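Local structure of Non-ribosomal peptide synthetase (3WV4) at residues I199-S202 / P208-V211; A326-F331 / L355-P360. The protein belongs to the ANL superfamily of AMP-binding enzymes and represents the N-terminal part of a non-ribosomal peptide synthetase. One frame throughout, in Å; residues are numbered along the deposited sequence.

Contact 1 (I199-S202 / P208-V211); sequences IYTS and PKAV
Tyr200 and Ala210 face each other as a non-hydrogen-bonded antiparallel pair in the beta hairpin of strands 195-200 and 210-214, at the mouth of its connecting loop. That loop, rich in Ser, Thr and Gly and ending in Pro208-Lys209, has the character of the P-loop-like signature of AMP-binding enzymes. One step into the hairpin, Ile199 and Val211 form the hydrogen-bonded pair: Ile199 N donates to Val211 O at 3.0 Å, and Val211 N returns a more bent bond to Ile199 O at 2.9 Å (146° against 169°). Between the two strands' facing residues, the CB of Ala210 sits 3.4 Å from the centroid of the Tyr200 ring and almost on its normal, a CH-pi contact. The ring is brought over the methyl by a CG anti to the carbonyl carbon (chi1 -86°), and its OH is hydrogen-bonded to Asp140 of helix 131-141. Toward the loop the partners gather on one acceptor. Thr201 N bonds Lys209 O at 3.0 Å; Thr201 OG1 and Ser202 N add weak bonds to the same oxygen. In return, Lys209 N makes a weak, bent bond to Ser202 OG at 3.0 Å. Lys209 O thus takes one good bond and two weak ones from two neighbouring residues, which ties the start of the loop to its end, while the Ala210 methyl and the Asp140 bond hold the Tyr200 ring between hairpin and helix.

Contact 2 (A326-F331 / L355-P360); sequences ALRSAF and LEHERP
Arg328, near the C-terminal end of helix 321-330, reaches across to Glu356 and His357, the central residues of a type I beta turn (Leu355 to Glu358) in the loop between strands 349-350 and 362-366. The ionic part is a side-on salt bridge in which two nitrogens share one oxygen: Arg328 NH2 lies 2.6 Å from Glu356 OE1, and Arg328 NE lies 3.0 Å from Glu356 OE1. The oxygen is close to the guanidinium plane, but both nitrogens meet it from the same face of the carboxylate, the two planes being 67° apart. Glu356 OE1 also accepts a hydrogen bond from Val336 N of strand 335-340, so the strand backbone helps to position the acid. A weak bond from Arg328 NH2 to Glu356 O, 3.4 Å, adds the turn's backbone to the grip. The second kind of contact is van der Waals packing by the imidazole. The two side chains slide past each other in opposite directions, with the arginine extended from CG to NE, and the ring is tilted 44° to the guanidinium. It is therefore a corner of the imidazole that covers the cation: His357 CE1 stands over the centre of one guanidinium face, 3.6 Å from Arg328 CZ.

Overall arrangement
Contact 1 (199-202 with 208-211) comes first along the chain, and both its segments precede those of contact 2 (326-331 with 355-360); their centres lie 34 Å apart and their nearest atoms about 25 Å, so neither touches the other. Both belong to the AMP-binding part of the chain, yet they share no strand or helix. Contact 1 is a local hairpin, a two-stranded sheet of its own, partly buried and nearer the centre of the chain. Contact 2 lies at the surface, joining helix 321-330 to a turn flanked by strands of the large mixed sheet, with strand 335-340 touching both the helix and the turn. One therefore ties together neighbours in sequence, the other pins a distant turn to a helix on the fold's periphery.

Contact 1 (I199-S202 / P208-V211)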
# COMPACT_ATOMS: atom_id res chain seq x y z
N ILE A 199 -2.56 -8.80 -4.27
CA ILE A 199 -1.55 -8.75 -3.23
C ILE A 199 -1.37 -10.13 -2.68
O ILE A 199 -2.25 -10.63 -1.98
CB ILE A 199 -1.99 -7.88 -2.07
CG1 ILE A 199 -2.16 -6.43 -2.49
CG2 ILE A 199 -0.98 -7.98 -0.93
CD1 ILE A 199 -0.83 -5.73 -2.77
N TYR A 200 -0.21 -10.75 -2.95
CA TYR A 200 0.03 -12.10 -2.46
C TYR A 200 0.37 -12.04 -0.99
O TYR A 200 1.33 -11.40 -0.63
CB TYR A 200 1.10 -12.80 -3.32
CG TYR A 200 0.45 -13.43 -4.52
CD1 TYR A 200 -0.09 -14.70 -4.43
CD2 TYR A 200 0.29 -12.74 -5.72
CE1 TYR A 200 -0.73 -15.28 -5.53
CE2 TYR A 200 -0.35 -13.30 -6.80
CZ TYR A 200 -0.84 -14.59 -6.71
OH TYR A 200 -1.51 -15.17 -7.76
N THR A 201 -0.42 -12.68 -0.15
CA THR A 201 -0.14 -12.79 1.32
C THR A 201 0.51 -14.15 1.76
O THR A 201 1.06 -14.28 2.83
CB THR A 201 -1.47 -12.67 2.09
OG1 THR A 201 -2.37 -13.68 1.62
CG2 THR A 201 -2.08 -11.30 1.84
N SER A 202 0.48 -15.14 0.89
CA SER A 202 1.04 -16.46 1.25
C SER A 202 2.58 -16.53 1.25
O SER A 202 3.25 -16.04 0.38
CB SER A 202 0.52 -17.46 0.27
OG SER A 202 0.63 -16.98 -1.04
N PRO A 208 -0.39 -20.66 -2.90
CA PRO A 208 -0.45 -19.28 -3.31
C PRO A 208 -1.83 -18.67 -3.05
O PRO A 208 -2.86 -19.31 -3.23
CB PRO A 208 -0.14 -19.32 -4.79
CG PRO A 208 -0.38 -20.73 -5.24
CD PRO A 208 -0.25 -21.60 -4.04
N LYS A 209 -1.84 -17.42 -2.60
CA LYS A 209 -3.07 -16.79 -2.11
C LYS A 209 -2.90 -15.29 -2.15
O LYS A 209 -2.05 -14.77 -1.47
CB LYS A 209 -3.34 -17.26 -0.68
CG LYS A 209 -4.71 -16.83 -0.21
CD LYS A 209 -5.10 -17.37 1.17
CE LYS A 209 -4.45 -16.58 2.28
NZ LYS A 209 -5.01 -17.03 3.59
N ALA A 210 -3.69 -14.62 -2.97
CA ALA A 210 -3.62 -13.21 -3.16
C ALA A 210 -4.97 -12.61 -2.89
O ALA A 210 -5.99 -13.15 -3.31
CB ALA A 210 -3.21 -12.89 -4.59
N VAL A 211 -4.98 -11.47 -2.22
CA VAL A 211 -6.20 -10.68 -2.16
C VAL A 211 -6.40 -9.90 -3.46
O VAL A 211 -5.48 -9.29 -3.96
CB VAL A 211 -6.13 -9.72 -0.99
CG1 VAL A 211 -7.43 -8.91 -0.88
CG2 VAL A 211 -5.87 -10.52 0.29

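Contact 2 (A326-F331 / L355-P360)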
# COMPACT_ATOMS: atom_id res chain seq x y z
N ALA A 326 10.55 6.44 23.61
CA ALA A 326 11.83 6.86 23.07
C ALA A 326 11.62 7.75 21.84
O ALA A 326 12.36 8.70 21.61
CB ALA A 326 12.63 5.66 22.71
N LEU A 327 10.59 7.43 21.06
CA LEU A 327 10.32 8.19 19.87
C LEU A 327 9.83 9.57 20.27
O LEU A 327 10.18 10.55 19.63
CB LEU A 327 9.21 7.54 19.06
CG LEU A 327 9.55 6.38 18.13
CD1 LEU A 327 8.21 5.82 17.67
CD2 LEU A 327 10.48 6.75 16.97
N ARG A 328 8.99 9.62 21.29
CA ARG A 328 8.41 10.89 21.70
C ARG A 328 9.48 11.80 22.29
O ARG A 328 9.45 13.01 22.08
CB ARG A 328 7.28 10.68 22.68
CG ARG A 328 5.99 10.34 21.99
CD ARG A 328 4.91 10.05 23.00
NE ARG A 328 3.69 9.66 22.30
CZ ARG A 328 2.83 8.73 22.73
NH1 ARG A 328 3.08 8.07 23.84
NH2 ARG A 328 1.71 8.45 22.04
N SER A 329 10.43 11.18 22.99
CA SER A 329 11.53 11.90 23.57
C SER A 329 12.47 12.48 22.48
O SER A 329 12.87 13.63 22.57
CB SER A 329 12.27 10.96 24.52
OG SER A 329 13.33 11.60 25.18
N ALA A 330 12.72 11.70 21.44
CA ALA A 330 13.58 12.11 20.34
C ALA A 330 12.89 13.07 19.38
O ALA A 330 13.53 13.98 18.88
CB ALA A 330 14.08 10.90 19.57
N PHE A 331 11.58 12.90 19.18
CA PHE A 331 10.77 13.74 18.30
C PHE A 331 9.48 14.20 19.01
O PHE A 331 8.40 13.65 18.76
CB PHE A 331 10.37 12.94 17.11
CG PHE A 331 11.54 12.28 16.43
CD1 PHE A 331 11.81 10.96 16.64
CD2 PHE A 331 12.39 13.03 15.57
CE1 PHE A 331 12.89 10.37 16.03
CE2 PHE A 331 13.45 12.43 14.93
CZ PHE A 331 13.71 11.09 15.17
N LEU A 355 -5.63 11.25 19.94
CA LEU A 355 -5.87 10.35 21.11
C LEU A 355 -4.72 9.38 21.38
O LEU A 355 -4.93 8.35 22.06
CB LEU A 355 -7.19 9.55 20.94
CG LEU A 355 -8.49 10.35 20.65
CD1 LEU A 355 -9.68 9.43 20.42
CD2 LEU A 355 -8.81 11.31 21.78
N GLU A 356 -3.53 9.71 20.87
CA GLU A 356 -2.36 8.82 20.90
C GLU A 356 -1.96 8.39 22.33
O GLU A 356 -1.46 7.26 22.47
CB GLU A 356 -1.14 9.45 20.18
CG GLU A 356 -0.62 10.69 20.87
CD GLU A 356 0.75 11.13 20.38
OE1 GLU A 356 1.71 10.32 20.17
OE2 GLU A 356 0.91 12.34 20.28
N HIS A 357 -2.22 9.23 23.34
CA HIS A 357 -1.94 8.96 24.75
C HIS A 357 -3.03 8.16 25.50
O HIS A 357 -2.91 7.88 26.67
CB HIS A 357 -1.77 10.27 25.53
CG HIS A 357 -0.64 11.08 25.03
ND1 HIS A 357 0.65 10.63 25.09
CD2 HIS A 357 -0.59 12.29 24.43
CE1 HIS A 357 1.45 11.53 24.53
NE2 HIS A 357 0.72 12.54 24.12
N GLU A 358 -4.08 7.77 24.82
CA GLU A 358 -5.27 7.30 25.52
C GLU A 358 -5.58 5.90 25.14
O GLU A 358 -5.24 5.49 24.07
CB GLU A 358 -6.44 8.20 25.20
CG GLU A 358 -6.33 9.44 26.04
CD GLU A 358 -7.44 10.37 25.80
OE1 GLU A 358 -8.60 9.89 25.73
OE2 GLU A 358 -7.14 11.55 25.69
N ARG A 359 -6.20 5.18 26.07
CA ARG A 359 -6.61 3.80 25.88
C ARG A 359 -5.44 2.99 25.34
O ARG A 359 -5.52 2.44 24.24
CB ARG A 359 -7.81 3.77 24.96
CG ARG A 359 -8.98 4.56 25.50
CD ARG A 359 -9.98 4.71 24.40
NE ARG A 359 -11.26 5.15 24.91
CZ ARG A 359 -11.62 6.41 25.01
NH1 ARG A 359 -10.78 7.40 24.63
NH2 ARG A 359 -12.83 6.70 25.49
N PRO A 360 -4.34 2.95 26.08
CA PRO A 360 -3.15 2.16 25.65
C PRO A 360 -3.40 0.79 25.02
O PRO A 360 -2.68 0.41 24.13
CB PRO A 360 -2.31 2.01 26.93
CG PRO A 360 -3.23 2.39 28.07
CD PRO A 360 -4.22 3.39 27.47